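Long-range contacts in geranyltranstransferase (Campylobacter jejuni, PDB 3NPK), which probably catalyses the condensation of geranyl diphosphate with isopentenyl diphosphate to farnesyl diphosphate, releasing pyrophosphate: residues I72-L77 and F90-P95; Q45-V50 and D64-L69; L31-K36 and P95-S100; L138-G143 and T175-A180; F211-D216 and N238-L243. All coordinates share one frame; numbering follows the deposited sequence.

Contact 1. Residues I72-L77 and F90-P95; sequences IHTYSL and FRRGIP. With PPV (pyrophosphate), chain C.
Leu77 lays one methyl on each of two guanidinium groups: CD2 lies 3.4 Å above the plane of Arg91 and CD1 3.4 Å above that of Arg92, both offset toward the rim. The edge of the Arg92 group carries its polar partners. Arg92 NH1 donates to Thr74 OG1 at 3.0 Å (N-H...O 158°) and also to Met34 O, while NE points almost straight at the pyrophosphate, 2.9 Å from O12 at 175°. A bond from NH2 to pyrophosphate O22 is less certain, because that oxygen is placed too near His73. Water adds a second link, lying 2.7 Å from Thr74 OG1 and 3.0 Å from Arg92 NH2. Arg92 reaches this far because its chain is extended from CG to NE; Arg91 bends at chi2 (74°) and chi3, swinging its head across Leu77 toward a salt bridge with Asp81. Both arginines belong to the hairpin that follows the first aspartate-rich motif of the family, closed by a type I' turn from Arg91 to Ile94. Lys40 N and Arg43 grip the same pyrophosphate. Helix 27-37 lies against both segments, with Leu33 on Ile94 of the hairpin and Leu35 on Thr74 of helix 59-80, while helix 103-122 packs against Ile72 and Tyr75.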
# COMPACT_ATOMS: atom_id res chain seq x y z
N ILE A 72 6.53 4.86 -2.84
CA ILE A 72 5.35 4.70 -3.68
C ILE A 72 5.75 4.78 -5.13
O ILE A 72 5.34 3.96 -5.94
CB ILE A 72 4.31 5.82 -3.41
CG1 ILE A 72 3.65 5.59 -2.05
CG2 ILE A 72 3.28 5.93 -4.58
CD1 ILE A 72 2.80 4.33 -1.99
N HIS A 73 6.54 5.79 -5.47
CA HIS A 73 6.91 5.97 -6.86
C HIS A 73 7.68 4.75 -7.38
O HIS A 73 7.41 4.25 -8.48
CB HIS A 73 7.69 7.27 -7.02
CG HIS A 73 8.10 7.54 -8.42
ND1 HIS A 73 9.41 7.70 -8.81
CD2 HIS A 73 7.35 7.66 -9.54
CE1 HIS A 73 9.45 7.93 -10.11
NE2 HIS A 73 8.22 7.89 -10.58
N THR A 74 8.65 4.29 -6.60
CA THR A 74 9.43 3.13 -7.02
C THR A 74 8.57 1.87 -7.15
O THR A 74 8.73 1.11 -8.13
CB THR A 74 10.63 2.90 -6.08
OG1 THR A 74 11.55 3.98 -6.25
CG2 THR A 74 11.35 1.58 -6.38
N TYR A 75 7.66 1.64 -6.20
CA TYR A 75 6.78 0.46 -6.32
C TYR A 75 6.00 0.53 -7.64
O TYR A 75 5.86 -0.46 -8.36
CB TYR A 75 5.86 0.27 -5.09
CG TYR A 75 4.37 0.39 -5.38
CD1 TYR A 75 3.69 -0.61 -6.09
CD2 TYR A 75 3.63 1.48 -4.92
CE1 TYR A 75 2.34 -0.50 -6.36
CE2 TYR A 75 2.27 1.58 -5.17
CZ TYR A 75 1.64 0.60 -5.90
OH TYR A 75 0.29 0.69 -6.19
N SER A 76 5.55 1.73 -7.99
CA SER A 76 4.72 1.86 -9.19
C SER A 76 5.52 1.54 -10.44
O SER A 76 4.99 0.95 -11.38
CB SER A 76 4.08 3.26 -9.26
OG SER A 76 4.98 4.26 -9.72
N LEU A 77 6.80 1.92 -10.45
CA LEU A 77 7.65 1.63 -11.59
C LEU A 77 7.86 0.13 -11.74
O LEU A 77 7.83 -0.40 -12.85
CB LEU A 77 9.00 2.32 -11.47
CG LEU A 77 8.96 3.85 -11.37
CD1 LEU A 77 10.36 4.41 -11.36
CD2 LEU A 77 8.12 4.49 -12.49
N PHE A 90 14.63 -3.13 -18.75
CA PHE A 90 15.54 -2.26 -18.00
C PHE A 90 14.81 -1.07 -17.40
O PHE A 90 13.82 -0.59 -17.95
CB PHE A 90 16.64 -1.73 -18.91
CG PHE A 90 17.50 -2.80 -19.51
CD1 PHE A 90 18.61 -3.27 -18.84
CD2 PHE A 90 17.18 -3.35 -20.74
CE1 PHE A 90 19.39 -4.26 -19.38
CE2 PHE A 90 17.96 -4.34 -21.29
CZ PHE A 90 19.07 -4.80 -20.61
N ARG A 91 15.33 -0.59 -16.27
CA ARG A 91 14.81 0.60 -15.60
C ARG A 91 15.95 1.20 -14.77
O ARG A 91 16.68 0.48 -14.11
CB ARG A 91 13.63 0.23 -14.69
CG ARG A 91 13.20 1.30 -13.67
CD ARG A 91 12.47 2.45 -14.31
NE ARG A 91 11.14 2.05 -14.76
CZ ARG A 91 10.22 2.89 -15.20
NH1 ARG A 91 9.05 2.42 -15.60
NH2 ARG A 91 10.47 4.20 -15.25
N ARG A 92 16.11 2.52 -14.83
CA ARG A 92 17.16 3.20 -14.06
C ARG A 92 18.55 2.61 -14.30
O ARG A 92 19.41 2.58 -13.41
CB ARG A 92 16.80 3.22 -12.57
CG ARG A 92 15.64 4.14 -12.25
CD ARG A 92 15.11 3.95 -10.83
NE ARG A 92 14.15 4.98 -10.48
CZ ARG A 92 13.48 5.02 -9.33
NH1 ARG A 92 13.69 4.08 -8.40
NH2 ARG A 92 12.60 5.98 -9.09
N GLY A 93 18.77 2.14 -15.52
CA GLY A 93 20.10 1.71 -15.93
C GLY A 93 20.47 0.27 -15.61
O GLY A 93 21.56 -0.17 -15.94
N ILE A 94 19.56 -0.45 -14.98
CA ILE A 94 19.79 -1.85 -14.64
C ILE A 94 18.64 -2.71 -15.13
O ILE A 94 17.58 -2.18 -15.49
CB ILE A 94 19.95 -2.03 -13.11
CG1 ILE A 94 18.73 -1.49 -12.36
CG2 ILE A 94 21.21 -1.34 -12.62
CD1 ILE A 94 18.64 -2.00 -10.92
N PRO A 95 18.82 -4.04 -15.17
CA PRO A 95 17.68 -4.90 -15.50
C PRO A 95 16.54 -4.72 -14.51
O PRO A 95 16.76 -4.41 -13.34
CB PRO A 95 18.25 -6.31 -15.40
CG PRO A 95 19.72 -6.14 -15.68
CD PRO A 95 20.07 -4.81 -15.03
O11 PPV C . 9.29 8.55 -14.17
P1 PPV C . 10.52 9.50 -13.62
O21 PPV C . 11.10 10.48 -14.80
O31 PPV C . 10.06 10.34 -12.51
OPP PPV C . 11.72 8.45 -13.23
P2 PPV C . 12.77 8.49 -11.98
O12 PPV C . 13.73 7.18 -12.30
O22 PPV C . 12.01 8.18 -10.58
O32 PPV C . 13.57 9.73 -11.96
O HOH W 1 12.53 6.45 -6.14

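Contact 2. Residues Q45-V50 and D64-L69; sequences QLLLSV and DVALAL
Leu47 and Leu48, the two side chains that meet helix 59-80, lie in a turn whose first carbonyl is gripped twice: Gln45 O accepts from Ser49 OG at 2.7 Å and from Ser49 N at 2.9 Å, the two donors arriving from opposite faces of its plane. Both bonds stay within helix 42-54; across the contact there is no hydrogen bond, and the union is wholly apolar. With CG anti to the backbone N (chi1 179°), Leu47 aims CD1 between two side chains one turn apart on the partner helix, 3.6 Å from Val65 CG1 and 3.6 Å from Leu69 CD1. Its chi2 of 149° departs from a staggered value, perhaps an accommodation to these two neighbours. The axes of these helix segments approach to 9.2 Å and run nearly antiparallel, at 158°, as expected of consecutive helices in the all-helical polyprenyl synthase fold. At the nearest backbone approach the CA atoms of Leu47 and Ala66 are 6.4 Å apart. Beside it the fork of Leu48 straddles the small Ala66: CG is 4.0 Å from Ala66 CB, and both methyls of Leu48 lie almost equally near. Phe9 of helix 5-14 packs on Leu48 and Ala66, where Gln45 NE2 also bonds to Leu5 O. Met185 of helix 164-189 rests on Leu47 and Val65.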
# COMPACT_ATOMS: atom_id res chain seq x y z
N GLN A 45 12.08 15.90 -3.89
CA GLN A 45 12.65 17.26 -3.91
C GLN A 45 11.60 18.36 -3.91
O GLN A 45 11.81 19.43 -3.30
CB GLN A 45 13.64 17.43 -5.07
CG GLN A 45 14.88 16.53 -4.92
CD GLN A 45 15.56 16.72 -3.57
OE1 GLN A 45 15.59 17.83 -3.04
NE2 GLN A 45 16.08 15.65 -3.00
N LEU A 46 10.46 18.13 -4.57
CA LEU A 46 9.35 19.09 -4.48
C LEU A 46 8.90 19.25 -3.03
O LEU A 46 8.73 20.36 -2.54
CB LEU A 46 8.17 18.64 -5.34
CG LEU A 46 8.36 18.76 -6.85
CD1 LEU A 46 7.16 18.09 -7.51
CD2 LEU A 46 8.48 20.22 -7.28
N LEU A 47 8.72 18.12 -2.34
CA LEU A 47 8.25 18.17 -0.96
C LEU A 47 9.28 18.88 -0.08
O LEU A 47 8.93 19.77 0.71
CB LEU A 47 8.00 16.75 -0.44
CG LEU A 47 7.53 16.67 1.02
CD1 LEU A 47 6.62 15.47 1.24
CD2 LEU A 47 8.69 16.62 2.03
N LEU A 48 10.54 18.50 -0.22
CA LEU A 48 11.58 19.06 0.66
C LEU A 48 11.79 20.54 0.38
O LEU A 48 12.14 21.30 1.28
CB LEU A 48 12.89 18.29 0.50
CG LEU A 48 12.82 16.83 0.96
CD1 LEU A 48 14.07 16.07 0.49
CD2 LEU A 48 12.66 16.76 2.49
N SER A 49 11.57 20.97 -0.87
CA SER A 49 11.73 22.38 -1.22
C SER A 49 10.67 23.20 -0.51
O SER A 49 10.96 24.28 0.05
CB SER A 49 11.61 22.59 -2.74
OG SER A 49 12.68 21.99 -3.46
N VAL A 50 9.43 22.71 -0.52
CA VAL A 50 8.37 23.41 0.22
C VAL A 50 8.75 23.55 1.70
O VAL A 50 8.70 24.65 2.26
CB VAL A 50 7.00 22.70 0.08
CG1 VAL A 50 5.95 23.38 0.99
CG2 VAL A 50 6.53 22.72 -1.39
N ASP A 64 11.63 11.59 6.03
CA ASP A 64 10.87 10.34 6.05
C ASP A 64 9.63 10.45 5.16
O ASP A 64 9.18 9.46 4.59
CB ASP A 64 10.42 9.97 7.46
CG ASP A 64 11.53 9.40 8.32
OD1 ASP A 64 12.56 8.95 7.77
OD2 ASP A 64 11.35 9.39 9.56
N VAL A 65 9.06 11.64 5.06
CA VAL A 65 7.86 11.82 4.24
C VAL A 65 8.26 11.78 2.77
O VAL A 65 7.58 11.16 1.95
CB VAL A 65 7.11 13.14 4.60
CG1 VAL A 65 5.78 13.22 3.87
CG2 VAL A 65 6.88 13.22 6.11
N ALA A 66 9.37 12.43 2.44
CA ALA A 66 9.94 12.33 1.10
C ALA A 66 10.24 10.87 0.75
O ALA A 66 10.02 10.43 -0.39
CB ALA A 66 11.21 13.18 0.99
N LEU A 67 10.76 10.12 1.73
CA LEU A 67 11.07 8.71 1.52
C LEU A 67 9.82 7.91 1.16
O LEU A 67 9.83 7.10 0.23
CB LEU A 67 11.72 8.13 2.77
CG LEU A 67 12.37 6.75 2.59
CD1 LEU A 67 13.47 6.85 1.54
CD2 LEU A 67 12.93 6.29 3.92
N ALA A 68 8.73 8.16 1.89
CA ALA A 68 7.46 7.49 1.60
C ALA A 68 7.01 7.74 0.15
O ALA A 68 6.55 6.81 -0.54
CB ALA A 68 6.39 7.96 2.57
N LEU A 69 7.14 8.99 -0.31
CA LEU A 69 6.80 9.35 -1.69
C LEU A 69 7.61 8.54 -2.69
O LEU A 69 7.06 8.03 -3.66
CB LEU A 69 7.03 10.83 -1.95
CG LEU A 69 5.92 11.79 -1.59
CD1 LEU A 69 6.50 13.21 -1.60
CD2 LEU A 69 4.75 11.65 -2.55

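Contact 3. Residues L31-K36 and P95-S100; sequences LALMLK and PTLHKS
A bend at chi2 (-55°) in Met34, modelled as selenomethionine, followed by an extended chi3 of 160°, carries its terminal methyl over the backbone that leads into helix 97-100. There CE lies 3.3 Å from Pro95 O and 3.7 Å from Thr96 CA, so the tip of the chain touches main chain more closely than any side chain of this segment. Leu33 and Leu97 lie alongside each other, running in opposite directions. Leu33 has CG anti to the backbone N (chi1 -165°), which brings its CD2 to 3.5 Å from Leu97 CD2. That Leu97 methyl also lies 4.1 Å from Leu33 CB. Closer to the backbones, Met34 CG and Leu97 CG are 4.5 Å apart. No hydrogen bond crosses between the segments, and the contact rests on van der Waals packing, part of it against the main chain. Thr96 stands at the N-cap position without a capping bond from its side chain: OG1 is instead bonded to Ala88 O and lies 3.1 Å above the His98 ring plane, offset toward the rim. The Thr96 carbonyl receives both Lys99 N and Ser100 N, starting the short helix. The Met34 and Leu33 contacts join helix 27-37 to the end of the hairpin 90-95 and the helix after it. Behind Leu97 stand Ile78 of helix 59-80 and Ala106 and Val109 of helix 103-122, while Leu31 packs on Leu144 of the second subunit.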
# COMPACT_ATOMS: atom_id res chain seq x y z
N LEU A 31 14.60 -5.58 -2.61
CA LEU A 31 13.94 -4.38 -2.08
C LEU A 31 14.77 -3.13 -2.35
O LEU A 31 14.23 -2.07 -2.69
CB LEU A 31 13.72 -4.51 -0.56
CG LEU A 31 12.53 -5.33 -0.03
CD1 LEU A 31 12.69 -5.67 1.45
CD2 LEU A 31 11.21 -4.58 -0.27
N ALA A 32 16.08 -3.24 -2.15
CA ALA A 32 16.97 -2.08 -2.26
C ALA A 32 17.31 -1.71 -3.70
O ALA A 32 17.58 -0.57 -4.00
CB ALA A 32 18.26 -2.34 -1.48
N LEU A 33 17.29 -2.70 -4.59
CA LEU A 33 17.91 -2.56 -5.90
C LEU A 33 17.42 -1.34 -6.67
O LEU A 33 18.21 -0.53 -7.14
CB LEU A 33 17.67 -3.83 -6.72
CG LEU A 33 18.53 -4.01 -7.96
CD1 LEU A 33 20.00 -4.12 -7.57
CD2 LEU A 33 18.07 -5.24 -8.74
N MSE A 34 16.10 -1.20 -6.83
CA MSE A 34 15.56 -0.09 -7.61
C MSE A 34 15.64 1.24 -6.90
O MSE A 34 15.72 2.29 -7.55
CB MSE A 34 14.12 -0.37 -8.04
CG MSE A 34 14.00 -1.12 -9.33
SE MSE A 34 14.92 -0.31 -10.89
CE MSE A 34 14.99 -1.93 -11.96
N LEU A 35 15.60 1.21 -5.57
CA LEU A 35 15.73 2.43 -4.79
C LEU A 35 17.12 3.02 -4.93
O LEU A 35 17.28 4.24 -5.02
CB LEU A 35 15.42 2.16 -3.32
CG LEU A 35 13.96 1.81 -3.02
CD1 LEU A 35 13.87 1.32 -1.58
CD2 LEU A 35 13.08 3.05 -3.22
N LYS A 36 18.12 2.15 -4.96
CA LYS A 36 19.51 2.59 -5.03
C LYS A 36 19.98 2.88 -6.44
O LYS A 36 20.91 3.67 -6.63
CB LYS A 36 20.42 1.53 -4.43
CG LYS A 36 20.40 1.51 -2.92
CD LYS A 36 21.67 0.85 -2.37
CE LYS A 36 21.56 -0.66 -2.38
NZ LYS A 36 22.87 -1.34 -2.17
N PRO A 95 18.82 -4.04 -15.17
CA PRO A 95 17.68 -4.90 -15.50
C PRO A 95 16.54 -4.72 -14.51
O PRO A 95 16.76 -4.41 -13.34
CB PRO A 95 18.25 -6.31 -15.40
CG PRO A 95 19.72 -6.14 -15.68
CD PRO A 95 20.07 -4.81 -15.03
N THR A 96 15.32 -4.88 -14.98
CA THR A 96 14.17 -4.85 -14.10
C THR A 96 14.17 -6.03 -13.13
O THR A 96 14.84 -7.05 -13.37
CB THR A 96 12.89 -4.83 -14.92
OG1 THR A 96 13.02 -5.78 -15.98
CG2 THR A 96 12.67 -3.44 -15.50
N LEU A 97 13.43 -5.90 -12.02
CA LEU A 97 13.45 -6.95 -11.00
C LEU A 97 12.97 -8.30 -11.51
O LEU A 97 13.42 -9.34 -11.04
CB LEU A 97 12.61 -6.57 -9.78
CG LEU A 97 13.20 -5.51 -8.86
CD1 LEU A 97 12.25 -5.28 -7.69
CD2 LEU A 97 14.60 -5.88 -8.39
N HIS A 98 12.02 -8.30 -12.44
CA HIS A 98 11.52 -9.58 -12.90
C HIS A 98 12.52 -10.27 -13.82
O HIS A 98 12.43 -11.48 -14.02
CB HIS A 98 10.14 -9.46 -13.55
CG HIS A 98 10.12 -8.57 -14.74
ND1 HIS A 98 9.96 -7.20 -14.65
CD2 HIS A 98 10.27 -8.84 -16.06
CE1 HIS A 98 10.00 -6.67 -15.86
NE2 HIS A 98 10.18 -7.65 -16.73
N LYS A 99 13.47 -9.52 -14.36
CA LYS A 99 14.56 -10.11 -15.15
C LYS A 99 15.71 -10.57 -14.26
O LYS A 99 16.27 -11.65 -14.47
CB LYS A 99 15.07 -9.11 -16.18
CG LYS A 99 13.99 -8.59 -17.15
CD LYS A 99 13.48 -9.68 -18.06
CE LYS A 99 14.61 -10.24 -18.91
NZ LYS A 99 14.13 -11.19 -19.95
N SER A 100 16.09 -9.76 -13.28
CA SER A 100 17.19 -10.12 -12.38
C SER A 100 16.81 -11.24 -11.43
O SER A 100 17.66 -12.08 -11.08
CB SER A 100 17.66 -8.92 -11.57
OG SER A 100 18.43 -8.06 -12.38

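Contact 4. Residues L138-G143 and T175-A180; sequences LAFNAG and TARLIA
The Phe140 ring and the Arg177 guanidinium cross obliquely, their planes only 21° apart, with Arg177 NH1 3.6 Å from Phe140 CE1 and 3.8 Å from CZ. Asn141 stands otherwise: its amide is turned 77° from the guanidinium plane and lies across the aliphatic part of Arg177, OD1 being 3.4 Å from Arg177 CB. The amide finds its polar partners beyond the contact, OD1 at Tyr201 OH and ND2 at Thr137 O, which fixes its rotation. These side chains fill the interface of two nearly antiparallel helices of the all-helical polyprenyl synthase fold, their segment axes 8.7 Å apart at 160°. Asn141 CA and Leu178 CA come within 5.5 Å. Apart from these, Leu138 and Leu178 lie obliquely to each other, their CD1 methyls 4.0 Å apart, with Ala142 CB at 4.2 Å from the same Leu178 methyl. Leu69 of helix 59-80 packs on both leucines, and Leu119 of the second subunit touches Ala139.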
# COMPACT_ATOMS: atom_id res chain seq x y z
N LEU A 138 -1.37 11.03 0.69
CA LEU A 138 -0.63 10.04 -0.09
C LEU A 138 -1.54 8.91 -0.57
O LEU A 138 -1.46 8.51 -1.74
CB LEU A 138 0.52 9.46 0.72
CG LEU A 138 1.48 8.55 -0.07
CD1 LEU A 138 2.13 9.31 -1.22
CD2 LEU A 138 2.55 8.01 0.90
N ALA A 139 -2.38 8.37 0.31
CA ALA A 139 -3.20 7.22 -0.09
C ALA A 139 -4.27 7.60 -1.12
O ALA A 139 -4.64 6.80 -1.97
CB ALA A 139 -3.85 6.55 1.13
N PHE A 140 -4.78 8.83 -1.03
CA PHE A 140 -5.74 9.30 -2.02
C PHE A 140 -5.06 9.41 -3.38
O PHE A 140 -5.52 8.83 -4.37
CB PHE A 140 -6.33 10.66 -1.61
CG PHE A 140 -7.35 11.19 -2.58
CD1 PHE A 140 -6.97 12.01 -3.64
CD2 PHE A 140 -8.68 10.88 -2.42
CE1 PHE A 140 -7.91 12.51 -4.53
CE2 PHE A 140 -9.64 11.39 -3.30
CZ PHE A 140 -9.25 12.20 -4.35
N ASN A 141 -3.95 10.14 -3.43
CA ASN A 141 -3.31 10.43 -4.71
C ASN A 141 -2.54 9.27 -5.34
O ASN A 141 -2.40 9.22 -6.57
CB ASN A 141 -2.45 11.68 -4.60
CG ASN A 141 -3.30 12.93 -4.43
OD1 ASN A 141 -3.94 13.38 -5.38
ND2 ASN A 141 -3.35 13.46 -3.22
N ALA A 142 -2.03 8.38 -4.50
CA ALA A 142 -1.28 7.21 -4.98
C ALA A 142 -2.16 6.00 -5.24
O ALA A 142 -1.71 5.05 -5.89
CB ALA A 142 -0.20 6.83 -3.98
N GLY A 143 -3.39 6.03 -4.74
CA GLY A 143 -4.25 4.87 -4.81
C GLY A 143 -5.26 4.93 -5.95
O GLY A 143 -4.99 5.55 -7.00
N THR A 175 -0.01 10.47 -13.39
CA THR A 175 1.20 11.13 -12.90
C THR A 175 1.00 12.45 -12.19
O THR A 175 1.75 12.76 -11.25
CB THR A 175 2.23 11.35 -14.01
OG1 THR A 175 1.63 12.08 -15.06
CG2 THR A 175 2.69 10.01 -14.58
N ALA A 176 0.01 13.24 -12.60
CA ALA A 176 -0.05 14.59 -12.04
C ALA A 176 -0.47 14.59 -10.57
O ALA A 176 0.01 15.41 -9.79
CB ALA A 176 -0.97 15.50 -12.84
N ARG A 177 -1.38 13.70 -10.18
CA ARG A 177 -1.87 13.74 -8.81
C ARG A 177 -0.79 13.46 -7.78
O ARG A 177 -0.76 14.08 -6.73
CB ARG A 177 -3.12 12.87 -8.62
CG ARG A 177 -4.40 13.61 -9.08
CD ARG A 177 -5.69 12.90 -8.72
NE ARG A 177 -6.83 13.68 -9.20
CZ ARG A 177 -8.10 13.44 -8.88
NH1 ARG A 177 -8.43 12.43 -8.09
NH2 ARG A 177 -9.05 14.24 -9.36
N LEU A 178 0.13 12.54 -8.08
CA LEU A 178 1.22 12.24 -7.15
C LEU A 178 2.23 13.40 -7.05
O LEU A 178 2.77 13.67 -5.97
CB LEU A 178 1.92 10.93 -7.52
CG LEU A 178 2.89 10.41 -6.43
CD1 LEU A 178 2.17 10.13 -5.13
CD2 LEU A 178 3.62 9.17 -6.90
N ILE A 179 2.47 14.10 -8.17
CA ILE A 179 3.30 15.31 -8.17
C ILE A 179 2.64 16.42 -7.33
O ILE A 179 3.29 17.05 -6.47
CB ILE A 179 3.59 15.78 -9.61
CG1 ILE A 179 4.53 14.77 -10.29
CG2 ILE A 179 4.20 17.17 -9.64
CD1 ILE A 179 4.61 14.88 -11.79
N ALA A 180 1.35 16.64 -7.55
CA ALA A 180 0.59 17.59 -6.73
C ALA A 180 0.62 17.19 -5.25
O ALA A 180 0.76 18.04 -4.35
CB ALA A 180 -0.86 17.66 -7.23

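Contact 5. Residues F211-D216 and N238-L243; sequences FQINDD and NSFVNL
Asp216, which with Asp215 opens the second aspartate-rich DDxxD motif of the polyprenyl synthase family, meets Ser239 and Phe240 at the start of helix 240-244. The one hydrogen bond across the contact runs from Phe240 N to Asp216 OD2, 2.7 Å long and nearly straight at 171°. It uses the anti side of OD2, with the donor somewhat out of the carboxylate plane. Asp216 has CG anti to its carbonyl carbon (chi1 -74°), the torsion that swings the carboxylate across to this N-H. A second polar element lies within the partner segment: Ser239 is the N-cap, its OG accepting from Asn242 N at 3.1 Å and, weakly, from Val241 N. Together these bonds occupy the first N-H groups of the helix. Aromatic contact comes next. Ile213 sits over the face of the Phe240 ring in a CH-pi interaction, CG1 3.9 Å from the centroid and 12° off the ring normal. Asp216 OD2 approaches the same ring obliquely, 3.2 Å from CD2. Other packing closes it in: Leu209 and Leu164 touch Phe240, and Thr252, Lys253 and Leu256 of helix 246-265 touch Ile213. Residues 222-237, between these segments, are not modelled, so the contact marks where an apparently mobile loop rejoins the fold. Val241 CG2 ends the interface, 3.4 Å from Asp216 O.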
# COMPACT_ATOMS: atom_id res chain seq x y z
N PHE A 211 4.38 18.29 -18.22
CA PHE A 211 5.44 17.32 -18.48
C PHE A 211 5.01 16.29 -19.52
O PHE A 211 5.79 15.90 -20.38
CB PHE A 211 5.86 16.60 -17.19
CG PHE A 211 6.49 17.49 -16.16
CD1 PHE A 211 7.04 18.71 -16.51
CD2 PHE A 211 6.55 17.09 -14.84
CE1 PHE A 211 7.62 19.52 -15.55
CE2 PHE A 211 7.13 17.89 -13.87
CZ PHE A 211 7.67 19.11 -14.23
N GLN A 212 3.76 15.84 -19.43
CA GLN A 212 3.28 14.83 -20.37
C GLN A 212 3.08 15.37 -21.78
O GLN A 212 3.39 14.68 -22.76
CB GLN A 212 1.98 14.20 -19.84
CG GLN A 212 2.20 13.35 -18.60
CD GLN A 212 3.25 12.28 -18.83
OE1 GLN A 212 3.23 11.58 -19.84
NE2 GLN A 212 4.18 12.15 -17.88
N ILE A 213 2.58 16.59 -21.89
CA ILE A 213 2.45 17.22 -23.21
C ILE A 213 3.83 17.37 -23.81
O ILE A 213 4.03 17.07 -24.99
CB ILE A 213 1.78 18.60 -23.14
CG1 ILE A 213 0.38 18.49 -22.56
CG2 ILE A 213 1.75 19.24 -24.54
CD1 ILE A 213 -0.27 19.84 -22.28
N ASN A 214 4.78 17.83 -23.00
CA ASN A 214 6.17 17.98 -23.44
C ASN A 214 6.74 16.67 -23.98
O ASN A 214 7.44 16.66 -24.99
CB ASN A 214 7.04 18.51 -22.29
CG ASN A 214 8.50 18.67 -22.70
OD1 ASN A 214 8.82 19.48 -23.57
ND2 ASN A 214 9.39 17.92 -22.05
N ASP A 215 6.45 15.57 -23.29
CA ASP A 215 6.90 14.26 -23.75
C ASP A 215 6.32 13.89 -25.12
O ASP A 215 7.03 13.39 -25.99
CB ASP A 215 6.57 13.17 -22.73
CG ASP A 215 7.44 13.26 -21.50
OD1 ASP A 215 8.43 14.02 -21.51
OD2 ASP A 215 7.14 12.56 -20.50
N ASP A 216 5.03 14.14 -25.31
CA ASP A 216 4.39 13.84 -26.59
C ASP A 216 5.00 14.68 -27.71
O ASP A 216 5.12 14.23 -28.84
CB ASP A 216 2.88 14.06 -26.52
CG ASP A 216 2.16 12.98 -25.74
OD1 ASP A 216 2.82 12.03 -25.26
OD2 ASP A 216 0.91 13.07 -25.62
N ASN A 238 -2.34 7.10 -28.48
CA ASN A 238 -2.97 8.35 -28.03
C ASN A 238 -1.94 9.38 -27.59
O ASN A 238 -1.19 9.15 -26.66
CB ASN A 238 -3.91 8.08 -26.85
CG ASN A 238 -5.05 7.14 -27.22
OD1 ASN A 238 -5.91 7.48 -28.03
ND2 ASN A 238 -5.05 5.95 -26.62
N SER A 239 -1.92 10.52 -28.26
CA SER A 239 -1.00 11.57 -27.83
C SER A 239 -1.60 12.95 -28.03
O SER A 239 -2.51 13.14 -28.85
CB SER A 239 0.35 11.45 -28.55
OG SER A 239 0.45 12.34 -29.65
N PHE A 240 -1.10 13.92 -27.27
CA PHE A 240 -1.60 15.28 -27.36
C PHE A 240 -1.30 15.87 -28.74
O PHE A 240 -2.03 16.73 -29.25
CB PHE A 240 -0.97 16.15 -26.27
CG PHE A 240 -1.54 15.90 -24.89
CD1 PHE A 240 -2.76 16.44 -24.51
CD2 PHE A 240 -0.83 15.14 -23.96
CE1 PHE A 240 -3.27 16.22 -23.24
CE2 PHE A 240 -1.33 14.92 -22.69
CZ PHE A 240 -2.55 15.47 -22.32
N VAL A 241 -0.20 15.42 -29.34
CA VAL A 241 0.19 15.89 -30.67
C VAL A 241 -0.76 15.35 -31.74
O VAL A 241 -1.16 16.08 -32.65
CB VAL A 241 1.64 15.50 -31.00
CG1 VAL A 241 1.99 15.92 -32.43
CG2 VAL A 241 2.61 16.13 -30.00
N ASN A 242 -1.13 14.08 -31.63
CA ASN A 242 -2.07 13.49 -32.57
C ASN A 242 -3.43 14.16 -32.53
O ASN A 242 -4.05 14.39 -33.57
CB ASN A 242 -2.22 11.99 -32.31
CG ASN A 242 -1.00 11.20 -32.72
OD1 ASN A 242 -0.32 11.55 -33.69
ND2 ASN A 242 -0.71 10.12 -31.98
N LEU A 243 -3.89 14.48 -31.33
CA LEU A 243 -5.21 15.07 -31.15
C LEU A 243 -5.23 16.55 -31.51
O LEU A 243 -6.18 17.02 -32.14
CB LEU A 243 -5.68 14.90 -29.70
CG LEU A 243 -6.01 13.48 -29.26
CD1 LEU A 243 -6.40 13.45 -27.80
CD2 LEU A 243 -7.14 12.94 -30.12

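Overall arrangement
Along the chain the segments of contact 3 enclose those of contacts 2 and 1; contacts 4 and 5 follow. Contacts 1 and 3 form a pair, their centres about 7 Å apart, sharing Pro95 and joined by Arg91 packing on Met34. Helix 59-80 threads contacts 1 and 2, about 18 Å apart between centres, and links both to contact 4 through Ile72 and Leu69. Helix 164-189 of contact 4 is followed by helix 194-220 of contact 5, and Thr175 touches Gln212 between them. Contacts 2 and 5 lie on opposite sides of the chain's centre. The first aspartate-rich region adjoins contact 1 and the second is partly within contact 5, about 23 Å apart between contact centres, consistent with both motifs facing a shared diphosphate site.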